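Local coordinates for bifunctional protein PutA (PDB 5UR2) that probably oxidises proline to glutamate in two steps, with an FAD-dependent proline dehydrogenase and an NAD-dependent L-glutamate gamma-semialdehyde dehydrogenase in one chain, at residues B[11-16]-B[366-371]; B[287-290]-B[296-299]; B[336-341]-B[350-355]. All coordinates share one frame; numbering follows the deposited sequence.

In the fold
Interaction 1 lies at the surface. It ties helix 6-22 of the N-terminal region to helix 357-369 of the proline dehydrogenase barrel, and its chemistry is ionic. Interactions 2 and 3 are buried and apolar. Each packs a helix of the barrel on the strand that follows it. Their strands, 298-302 and 349-353, are neighbours in the barrel sheet, and the two contacts meet there: Val299 O lies 2.8 Å from Ala351 N. Interaction 3 also reaches the modified flavin, through the residues at the end of its strand. Helix 357-369 follows that strand, and the centres of interactions 1 and 3 are about 13 Å apart.

Interaction 1 (B[11-16]-B[366-371]); sequences VSRGEE and YAEKLN
Arg13 and Glu368 meet in a two-pronged salt bridge between two helices. The arginine approaches end-on, with NH1 and NH2 each bound to its own carboxylate oxygen. Arg13 NH1 donates to Glu368 OE2 at 2.7 Å, and the bond is nearly straight at 172°. This oxygen lies in the guanidinium plane. NH1 comes to it from the syn side, but tilted out of the carboxylate plane. The second bond is longer and more bent: Arg13 NH2 to Glu368 OE1 is 3.0 Å with an N-H...O angle of 145°. OE1 uses its syn lone pair here. The two flat groups are not coplanar; their planes are turned 37° apart, which fits the tilt of the second bond. The side chains come from opposite directions. Glu368 is extended beyond CG, whereas the Arg13 chain folds at its second and third torsions. Together they span backbones whose nearest CA atoms, those of Arg13 and Glu368, are 11.4 Å apart.

The contact joins helix 6-22, in the N-terminal PutA family region, to the C-terminal part of helix 357-369 on the proline dehydrogenase barrel. That second helix ends in a Schellman motif with Asn371, at positive phi, as its C-prime residue.

A further charge completes the network. Glu16 OE1 is 3.8 Å from Arg13 NE, a long ion pair well out of the guanidinium plane. It acts through charge alone. The guanidinium is thus shared between two acidic groups.

Other side chains lie against the pair. Arg13 touches Ala361, Met364 and Leu365 of helix 357-369, and both bridging side chains lie against Tyr398.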
loop_
_atom_site.group_PDB
_atom_site.type_symbol
_atom_site.label_atom_id
_atom_site.label_comp_id
_atom_site.label_asym_id
_atom_site.label_seq_id
_atom_site.Cartn_x
_atom_site.Cartn_y
_atom_site.Cartn_z
ATOM N N VAL B 11 42.266 -1.345 -42.212
ATOM C CA VAL B 11 43.049 -1.727 -41.034
ATOM C C VAL B 11 44.516 -1.364 -41.225
ATOM O O VAL B 11 45.177 -0.885 -40.293
ATOM C CB VAL B 11 42.866 -3.224 -40.720
ATOM C CG1 VAL B 11 43.901 -3.693 -39.697
ATOM C CG2 VAL B 11 41.476 -3.471 -40.181
ATOM N N SER B 12 45.050 -1.592 -42.430
ATOM C CA SER B 12 46.445 -1.250 -42.709
ATOM C C SER B 12 46.699 0.246 -42.558
ATOM O O SER B 12 47.732 0.655 -42.015
ATOM C CB SER B 12 46.838 -1.722 -44.112
ATOM O OG SER B 12 46.757 -3.129 -44.198
ATOM N N ARG B 13 45.797 1.080 -43.084
ATOM C CA ARG B 13 45.988 2.520 -42.962
ATOM C C ARG B 13 45.959 2.956 -41.503
ATOM O O ARG B 13 46.760 3.802 -41.084
ATOM C CB ARG B 13 44.932 3.266 -43.774
ATOM C CG ARG B 13 45.073 4.772 -43.692
ATOM C CD ARG B 13 46.418 5.191 -44.253
ATOM N NE ARG B 13 46.646 4.618 -45.574
ATOM C CZ ARG B 13 46.272 5.182 -46.717
ATOM N NH1 ARG B 13 45.660 6.362 -46.707
ATOM N NH2 ARG B 13 46.523 4.568 -47.874
ATOM N N GLY B 14 45.044 2.381 -40.713
ATOM C CA GLY B 14 44.996 2.702 -39.296
ATOM C C GLY B 14 46.257 2.289 -38.560
ATOM O O GLY B 14 46.732 3.003 -37.669
ATOM N N GLU B 15 46.839 1.149 -38.945
ATOM C CA GLU B 15 48.083 0.713 -38.320
ATOM C C GLU B 15 49.223 1.677 -38.623
ATOM O O GLU B 15 50.050 1.958 -37.746
ATOM C CB GLU B 15 48.437 -0.703 -38.781
ATOM C CG GLU B 15 47.520 -1.783 -38.215
ATOM C CD GLU B 15 47.828 -3.164 -38.775
ATOM O OE1 GLU B 15 48.645 -3.251 -39.710
ATOM O OE2 GLU B 15 47.257 -4.161 -38.278
ATOM N N GLU B 16 49.277 2.210 -39.851
ATOM C CA GLU B 16 50.284 3.219 -40.169
ATOM C C GLU B 16 50.107 4.465 -39.317
ATOM O O GLU B 16 51.082 4.985 -38.762
ATOM C CB GLU B 16 50.217 3.593 -41.647
ATOM C CG GLU B 16 51.123 4.762 -42.029
ATOM C CD GLU B 16 50.921 5.223 -43.472
ATOM O OE1 GLU B 16 50.192 4.530 -44.224
ATOM O OE2 GLU B 16 51.510 6.263 -43.853
ATOM N N TYR B 366 38.247 5.264 -48.620
ATOM C CA TYR B 366 37.084 5.499 -49.467
ATOM C C TYR B 366 37.369 6.621 -50.458
ATOM O O TYR B 366 37.000 6.535 -51.641
ATOM C CB TYR B 366 35.859 5.836 -48.603
ATOM C CG TYR B 366 35.383 4.717 -47.687
ATOM C CD1 TYR B 366 35.502 3.372 -48.040
ATOM C CD2 TYR B 366 34.853 5.014 -46.441
ATOM C CE1 TYR B 366 35.065 2.345 -47.167
ATOM C CE2 TYR B 366 34.429 4.005 -45.563
ATOM C CZ TYR B 366 34.529 2.679 -45.928
ATOM O OH TYR B 366 34.098 1.706 -45.036
ATOM N N ALA B 367 38.062 7.671 -50.001
ATOM C CA ALA B 367 38.480 8.719 -50.927
ATOM C C ALA B 367 39.454 8.172 -51.964
ATOM O O ALA B 367 39.363 8.506 -53.151
ATOM C CB ALA B 367 39.102 9.892 -50.165
ATOM N N GLU B 368 40.395 7.322 -51.539
ATOM C CA GLU B 368 41.411 6.839 -52.476
ATOM C C GLU B 368 40.819 5.887 -53.504
ATOM O O GLU B 368 41.219 5.908 -54.670
ATOM C CB GLU B 368 42.563 6.168 -51.725
ATOM C CG GLU B 368 43.472 7.167 -51.036
ATOM C CD GLU B 368 44.396 6.541 -50.010
ATOM O OE1 GLU B 368 44.610 5.306 -50.064
ATOM O OE2 GLU B 368 44.902 7.298 -49.147
ATOM N N LYS B 369 39.868 5.046 -53.097
ATOM C CA LYS B 369 39.235 4.156 -54.062
ATOM C C LYS B 369 38.440 4.924 -55.114
ATOM O O LYS B 369 38.201 4.380 -56.198
ATOM C CB LYS B 369 38.335 3.150 -53.346
ATOM C CG LYS B 369 39.096 2.138 -52.482
ATOM C CD LYS B 369 40.114 1.337 -53.300
ATOM C CE LYS B 369 40.894 0.330 -52.446
ATOM N NZ LYS B 369 41.997 -0.352 -53.202
ATOM N N LEU B 370 38.046 6.172 -54.828
ATOM C CA LEU B 370 37.331 7.028 -55.770
ATOM C C LEU B 370 38.255 7.960 -56.545
ATOM O O LEU B 370 37.765 8.839 -57.262
ATOM C CB LEU B 370 36.266 7.856 -55.042
ATOM C CG LEU B 370 35.179 7.017 -54.376
ATOM C CD1 LEU B 370 34.300 7.847 -53.429
ATOM C CD2 LEU B 370 34.355 6.315 -55.450
ATOM N N ASN B 371 39.574 7.796 -56.409
ATOM C CA ASN B 371 40.573 8.640 -57.065
ATOM C C ASN B 371 40.387 10.118 -56.720
ATOM O O ASN B 371 40.715 11.006 -57.514
ATOM C CB ASN B 371 40.553 8.425 -58.580
ATOM C CG ASN B 371 40.868 7.001 -58.955
ATOM O OD1 ASN B 371 41.877 6.441 -58.525
ATOM N ND2 ASN B 371 39.976 6.383 -59.720
#

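Interaction 2 (B[287-290]-B[296-299]); sequences TEFA and PFWV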
loop_
_atom_site.group_PDB
_atom_site.type_symbol
_atom_site.label_atom_id
_atom_site.label_comp_id
_atom_site.label_asym_id
_atom_site.label_seq_id
_atom_site.Cartn_x
_atom_site.Cartn_y
_atom_site.Cartn_z
ATOM N N THR B 287 22.134 16.068 -50.685
ATOM C CA THR B 287 22.854 15.927 -51.952
ATOM C C THR B 287 21.958 16.284 -53.140
ATOM O O THR B 287 22.377 17.027 -54.037
ATOM C CB THR B 287 23.408 14.500 -52.104
ATOM O OG1 THR B 287 24.307 14.210 -51.025
ATOM C CG2 THR B 287 24.180 14.352 -53.413
ATOM N N GLU B 288 20.715 15.786 -53.152
ATOM C CA GLU B 288 19.778 16.181 -54.202
ATOM C C GLU B 288 19.605 17.688 -54.226
ATOM O O GLU B 288 19.618 18.307 -55.294
ATOM C CB GLU B 288 18.411 15.517 -53.987
ATOM C CG GLU B 288 18.442 14.009 -54.043
ATOM C CD GLU B 288 19.011 13.495 -55.361
ATOM O OE1 GLU B 288 18.284 13.565 -56.380
ATOM O OE2 GLU B 288 20.185 13.043 -55.378
ATOM N N PHE B 289 19.484 18.294 -53.046
ATOM C CA PHE B 289 19.331 19.737 -52.965
ATOM C C PHE B 289 20.561 20.463 -53.504
ATOM O O PHE B 289 20.430 21.440 -54.253
ATOM C CB PHE B 289 19.046 20.136 -51.512
ATOM C CG PHE B 289 19.185 21.586 -51.272
ATOM C CD1 PHE B 289 18.211 22.459 -51.707
ATOM C CD2 PHE B 289 20.307 22.085 -50.643
ATOM C CE1 PHE B 289 18.351 23.808 -51.499
ATOM C CE2 PHE B 289 20.447 23.428 -50.432
ATOM C CZ PHE B 289 19.472 24.291 -50.862
ATOM N N ALA B 290 21.765 19.973 -53.177
ATOM C CA ALA B 290 22.984 20.601 -53.688
ATOM C C ALA B 290 22.999 20.599 -55.210
ATOM O O ALA B 290 23.431 21.572 -55.842
ATOM C CB ALA B 290 24.227 19.889 -53.146
ATOM N N PRO B 296 27.892 23.944 -55.112
ATOM C CA PRO B 296 28.138 23.107 -53.936
ATOM C C PRO B 296 28.092 23.912 -52.641
ATOM O O PRO B 296 28.230 25.137 -52.615
ATOM C CB PRO B 296 29.535 22.531 -54.192
ATOM C CG PRO B 296 29.718 22.654 -55.715
ATOM C CD PRO B 296 29.003 23.910 -56.081
ATOM N N PHE B 297 27.838 23.188 -51.556
ATOM C CA PHE B 297 28.084 23.659 -50.202
ATOM C C PHE B 297 28.705 22.496 -49.432
ATOM O O PHE B 297 28.857 21.394 -49.962
ATOM C CB PHE B 297 26.794 24.171 -49.553
ATOM C CG PHE B 297 25.735 23.126 -49.430
ATOM C CD1 PHE B 297 24.849 22.887 -50.468
ATOM C CD2 PHE B 297 25.632 22.359 -48.273
ATOM C CE1 PHE B 297 23.874 21.909 -50.350
ATOM C CE2 PHE B 297 24.661 21.370 -48.156
ATOM C CZ PHE B 297 23.780 21.146 -49.193
ATOM N N TRP B 298 29.027 22.722 -48.164
ATOM C CA TRP B 298 29.770 21.758 -47.365
ATOM C C TRP B 298 28.889 21.081 -46.314
ATOM O O TRP B 298 27.959 21.689 -45.781
ATOM C CB TRP B 298 30.949 22.445 -46.672
ATOM C CG TRP B 298 32.040 22.773 -47.614
ATOM C CD1 TRP B 298 32.018 23.734 -48.577
ATOM C CD2 TRP B 298 33.323 22.145 -47.695
ATOM N NE1 TRP B 298 33.211 23.747 -49.254
ATOM C CE2 TRP B 298 34.031 22.781 -48.735
ATOM C CE3 TRP B 298 33.944 21.109 -46.990
ATOM C CZ2 TRP B 298 35.327 22.415 -49.093
ATOM C CZ3 TRP B 298 35.238 20.747 -47.347
ATOM C CH2 TRP B 298 35.912 21.396 -48.396
ATOM N N VAL B 299 29.196 19.814 -46.026
ATOM C CA VAL B 299 28.620 19.088 -44.905
ATOM C C VAL B 299 29.744 18.725 -43.945
ATOM O O VAL B 299 30.700 18.038 -44.328
ATOM C CB VAL B 299 27.875 17.825 -45.353
ATOM C CG1 VAL B 299 27.438 17.032 -44.131
ATOM C CG2 VAL B 299 26.678 18.197 -46.176
#
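Phe289 and Phe297 meet with their side chains crossing at about a right angle. Their ring planes are inclined at 55° and the centroids are 5.8 Å apart, so the pair is oblique. Phe289 presents the CD2-CE2 side of its ring. Its CD2 is 3.6 Å from Phe297 CE1, and CE1 approaches at the edge of the Phe289 ring, near its plane. Phe289 CD2 is also 3.9 Å from Phe297 CZ.

Ala290 meets the same corner of Phe297 from the next position along the helix. Its CB lies 3.5 Å from Phe297 CE1 and 4.1 Å from Phe297 CD1. It comes obliquely to the Phe297 ring, as does Phe289 CD2. Phe297 CE1 is thus shared by both helix residues. The CB of Ala290 points at the 296-299 segment, while Phe289 reaches it with the CD2-CE2 side of its ring. In Phe297, CG sits between the backbone N and the carbonyl carbon (chi1 61°), and the ring extends toward the helix. The contact across the two segments is entirely apolar.

The segments belong to a beta-alpha-beta unit of the proline dehydrogenase barrel, made of strand 268-273, helix 279-293 and strand 298-302. Helix 246-257 lies alongside: Phe253 makes an edge-to-face pair with Phe297, and Ile257 touches both phenylalanines. Phe297 also packs on Ile270 of strand 268-273, while its backbone bonds to Arg349 of strand 349-353.

Interaction 3 (B[336-341]-B[350-355]); sequences LCAKYL and PAFASH. With P5F (N-propargylglycine-modified flavin adenine dinucleotide), chain F.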
loop_
_atom_site.group_PDB
_atom_site.type_symbol
_atom_site.label_atom_id
_atom_site.label_comp_id
_atom_site.label_asym_id
_atom_site.label_seq_id
_atom_site.Cartn_x
_atom_site.Cartn_y
_atom_site.Cartn_z
ATOM N N LEU B 336 29.068 4.922 -43.768
ATOM C CA LEU B 336 28.113 4.875 -44.874
ATOM C C LEU B 336 27.829 6.281 -45.407
ATOM O O LEU B 336 27.827 6.511 -46.622
ATOM C CB LEU B 336 26.823 4.186 -44.403
ATOM C CG LEU B 336 25.648 4.136 -45.381
ATOM C CD1 LEU B 336 25.927 3.072 -46.472
ATOM C CD2 LEU B 336 24.322 3.866 -44.687
ATOM N N CYS B 337 27.573 7.237 -44.502
ATOM C CA CYS B 337 27.363 8.620 -44.920
ATOM C C CYS B 337 28.597 9.192 -45.611
ATOM O O CYS B 337 28.485 9.879 -46.639
ATOM C CB CYS B 337 26.989 9.483 -43.713
ATOM S SG CYS B 337 25.332 9.142 -43.072
ATOM N N ALA B 338 29.782 8.928 -45.052
ATOM C CA ALA B 338 31.012 9.457 -45.629
ATOM C C ALA B 338 31.211 8.953 -47.058
ATOM O O ALA B 338 31.530 9.729 -47.963
ATOM C CB ALA B 338 32.201 9.104 -44.733
ATOM N N LYS B 339 31.003 7.653 -47.284
ATOM C CA LYS B 339 31.154 7.111 -48.631
ATOM C C LYS B 339 30.202 7.803 -49.604
ATOM O O LYS B 339 30.599 8.160 -50.723
ATOM C CB LYS B 339 30.928 5.592 -48.623
ATOM N N TYR B 340 28.949 8.031 -49.181
ATOM C CA TYR B 340 27.963 8.642 -50.069
ATOM C C TYR B 340 28.372 10.062 -50.464
ATOM O O TYR B 340 28.346 10.419 -51.648
ATOM C CB TYR B 340 26.578 8.642 -49.411
ATOM C CG TYR B 340 25.465 8.999 -50.380
ATOM C CD1 TYR B 340 24.861 8.020 -51.165
ATOM C CD2 TYR B 340 25.028 10.303 -50.517
ATOM C CE1 TYR B 340 23.855 8.336 -52.060
ATOM C CE2 TYR B 340 24.017 10.632 -51.408
ATOM C CZ TYR B 340 23.441 9.647 -52.184
ATOM O OH TYR B 340 22.429 9.984 -53.061
ATOM N N LEU B 341 28.758 10.885 -49.484
ATOM C CA LEU B 341 29.186 12.247 -49.785
ATOM C C LEU B 341 30.412 12.247 -50.697
ATOM O O LEU B 341 30.488 13.041 -51.641
ATOM C CB LEU B 341 29.482 12.998 -48.485
ATOM C CG LEU B 341 28.284 13.245 -47.555
ATOM C CD1 LEU B 341 28.730 13.514 -46.128
ATOM C CD2 LEU B 341 27.433 14.400 -48.066
ATOM N N PRO B 350 32.274 17.062 -48.329
ATOM C CA PRO B 350 32.341 16.584 -46.947
ATOM C C PRO B 350 33.573 17.109 -46.229
ATOM O O PRO B 350 34.648 17.273 -46.816
ATOM C CB PRO B 350 32.420 15.065 -47.108
ATOM C CG PRO B 350 33.182 14.905 -48.410
ATOM C CD PRO B 350 32.742 16.045 -49.291
ATOM N N ALA B 351 33.397 17.375 -44.939
ATOM C CA ALA B 351 34.501 17.539 -44.012
ATOM C C ALA B 351 34.280 16.543 -42.883
ATOM O O ALA B 351 33.161 16.420 -42.385
ATOM C CB ALA B 351 34.588 18.982 -43.501
ATOM N N PHE B 352 35.335 15.813 -42.499
ATOM C CA PHE B 352 35.211 14.687 -41.574
ATOM C C PHE B 352 35.702 15.101 -40.192
ATOM O O PHE B 352 36.904 15.274 -39.974
ATOM C CB PHE B 352 35.970 13.469 -42.101
ATOM C CG PHE B 352 35.403 12.940 -43.377
ATOM C CD1 PHE B 352 34.054 12.651 -43.466
ATOM C CD2 PHE B 352 36.197 12.773 -44.493
ATOM C CE1 PHE B 352 33.508 12.189 -44.641
ATOM C CE2 PHE B 352 35.657 12.301 -45.684
ATOM C CZ PHE B 352 34.311 12.008 -45.758
ATOM N N ALA B 353 34.762 15.274 -39.266
ATOM C CA ALA B 353 35.071 15.678 -37.902
ATOM C C ALA B 353 35.079 14.432 -37.030
ATOM O O ALA B 353 34.025 13.845 -36.782
ATOM C CB ALA B 353 34.049 16.691 -37.395
ATOM N N SER B 354 36.264 14.007 -36.595
ATOM C CA SER B 354 36.377 12.826 -35.749
ATOM C C SER B 354 37.800 12.708 -35.230
ATOM O O SER B 354 38.754 13.016 -35.948
ATOM C CB SER B 354 36.014 11.543 -36.503
ATOM O OG SER B 354 36.127 10.425 -35.635
ATOM N N HIS B 355 37.936 12.216 -33.995
ATOM C CA HIS B 355 39.238 11.877 -33.422
ATOM C C HIS B 355 39.544 10.378 -33.482
ATOM O O HIS B 355 40.570 9.937 -32.947
ATOM C CB HIS B 355 39.332 12.366 -31.976
ATOM C CG HIS B 355 38.884 13.780 -31.784
ATOM N ND1 HIS B 355 37.575 14.118 -31.509
ATOM C CD2 HIS B 355 39.563 14.950 -31.867
ATOM C CE1 HIS B 355 37.474 15.432 -31.407
ATOM N NE2 HIS B 355 38.665 15.961 -31.623
HETATM P PA P5F F . 34.188 8.359 -31.145
HETATM O O1A P5F F . 34.667 7.431 -32.313
HETATM O O2A P5F F . 34.546 7.978 -29.796
HETATM O O5B P5F F . 32.696 8.490 -31.007
HETATM C C5B P5F F . 32.011 8.951 -29.848
HETATM C C4B P5F F . 30.558 9.265 -30.237
HETATM O O4B P5F F . 29.773 8.118 -30.459
HETATM C C3B P5F F . 29.755 10.071 -29.259
HETATM O O3B P5F F . 30.061 11.412 -29.295
HETATM C C2B P5F F . 28.368 9.799 -29.685
HETATM O O2B P5F F . 28.054 10.611 -30.764
HETATM C C1B P5F F . 28.436 8.386 -30.143
HETATM N N9A P5F F . 28.014 7.421 -29.160
HETATM C C8A P5F F . 28.525 7.221 -27.885
HETATM N N7A P5F F . 27.862 6.208 -27.314
HETATM C C5A P5F F . 26.907 5.701 -28.197
HETATM C C6A P5F F . 25.944 4.696 -28.143
HETATM N N6A P5F F . 25.797 3.885 -26.968
HETATM N N1A P5F F . 25.135 4.467 -29.195
HETATM C C2A P5F F . 25.238 5.199 -30.325
HETATM N N3A P5F F . 26.151 6.210 -30.398
HETATM C C4A P5F F . 26.985 6.480 -29.385
HETATM N N1 P5F F . 28.444 17.410 -32.398
HETATM C C2 P5F F . 27.099 17.830 -32.712
HETATM O O2 P5F F . 26.057 17.014 -32.330
HETATM N N3 P5F F . 26.851 19.056 -33.410
HETATM C C4 P5F F . 27.901 19.914 -33.819
HETATM O O4 P5F F . 27.587 21.098 -34.499
HETATM C C4X P5F F . 29.321 19.477 -33.481
HETATM N N5 P5F F . 30.470 20.344 -33.733
HETATM C C5X P5F F . 31.784 19.674 -33.786
HETATM C C6 P5F F . 32.908 20.299 -34.550
HETATM C C7 P5F F . 34.144 19.617 -34.674
HETATM C C7M P5F F . 35.272 20.260 -35.451
HETATM C C8 P5F F . 34.325 18.333 -34.077
HETATM C C8M P5F F . 35.624 17.576 -34.193
HETATM C C9 P5F F . 33.267 17.733 -33.355
HETATM C C9A P5F F . 31.965 18.445 -33.216
HETATM N N10 P5F F . 30.864 17.812 -32.487
HETATM C C10 P5F F . 29.539 18.271 -32.798
HETATM C "C1'" P5F F . 31.052 16.626 -31.615
HETATM C "C2'" P5F F . 31.062 15.315 -32.403
HETATM O "O2'" P5F F . 29.798 15.092 -32.898
HETATM C "C3'" P5F F . 31.518 14.089 -31.608
HETATM O "O3'" P5F F . 30.633 13.888 -30.571
HETATM C "C4'" P5F F . 32.914 14.189 -31.011
HETATM O "O4'" P5F F . 33.653 15.023 -31.836
HETATM C "C5'" P5F F . 33.608 12.844 -30.725
HETATM O "O5'" P5F F . 33.394 11.864 -31.722
HETATM P P P5F F . 34.516 10.841 -32.292
HETATM O O1P P5F F . 34.359 10.326 -33.773
HETATM O O2P P5F F . 35.827 11.632 -31.923
HETATM O O3P P5F F . 34.675 9.762 -31.064
HETATM C C21 P5F F . 29.793 22.140 -31.955
HETATM C C22 P5F F . 30.160 21.299 -32.946
HETATM C C23 P5F F . 28.433 22.859 -31.976
#
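Phe352 and Ala338 pack strand 349-353 against helix 327-343 in the proline dehydrogenase domain, a closed barrel of eight parallel strands of the TIM-barrel clan. The strand follows the helix in the chain, and the contact joins the barrel wall to its outer helical layer.

The CB of Phe352 does not point straight at the helix, but the end of the side chain comes nearer. With CG anti to the carbonyl carbon (chi1 -64°), the ring is carried to Ala338. CD1 is the first ring atom to come near, 4.2 Å from Ala338 CB. CE1 makes the main contact, 3.4 Å from Ala338 CB, and also meets Ala338 CA. CZ, at the tip, lies 3.7 Å from Ala338 CB. The methyl group therefore sits by the CE1-CZ side of the ring, in an oblique approach.

Leu341, one turn further along the helix, meets the start of the strand segment. Its CB is 3.8 Å from Pro350 CB, and the two side chains slide past each other in opposite directions. Leu341 CD1 adds a looser contact with the same proline carbon. All four residues are buried.

The end of the strand leads into the pocket of the propargylglycine-modified flavin. Ala353 CB lies 3.7 Å from the flavin methyl C8M. Ser354 OG donates to phosphate oxygen O1P at 2.6 Å. His355 grips the other oxygen, O2P, twice, once through its backbone and once through its ring. The far ring nitrogen, NE2, is hydrogen-bonded to Leu382 N; held at both nitrogens, the ring is probably restrained in its rotation. His355 N donates to O2P at 3.0 Å, and His355 ND1 donates at 3.1 Å with O2P at the ring edge, near its plane.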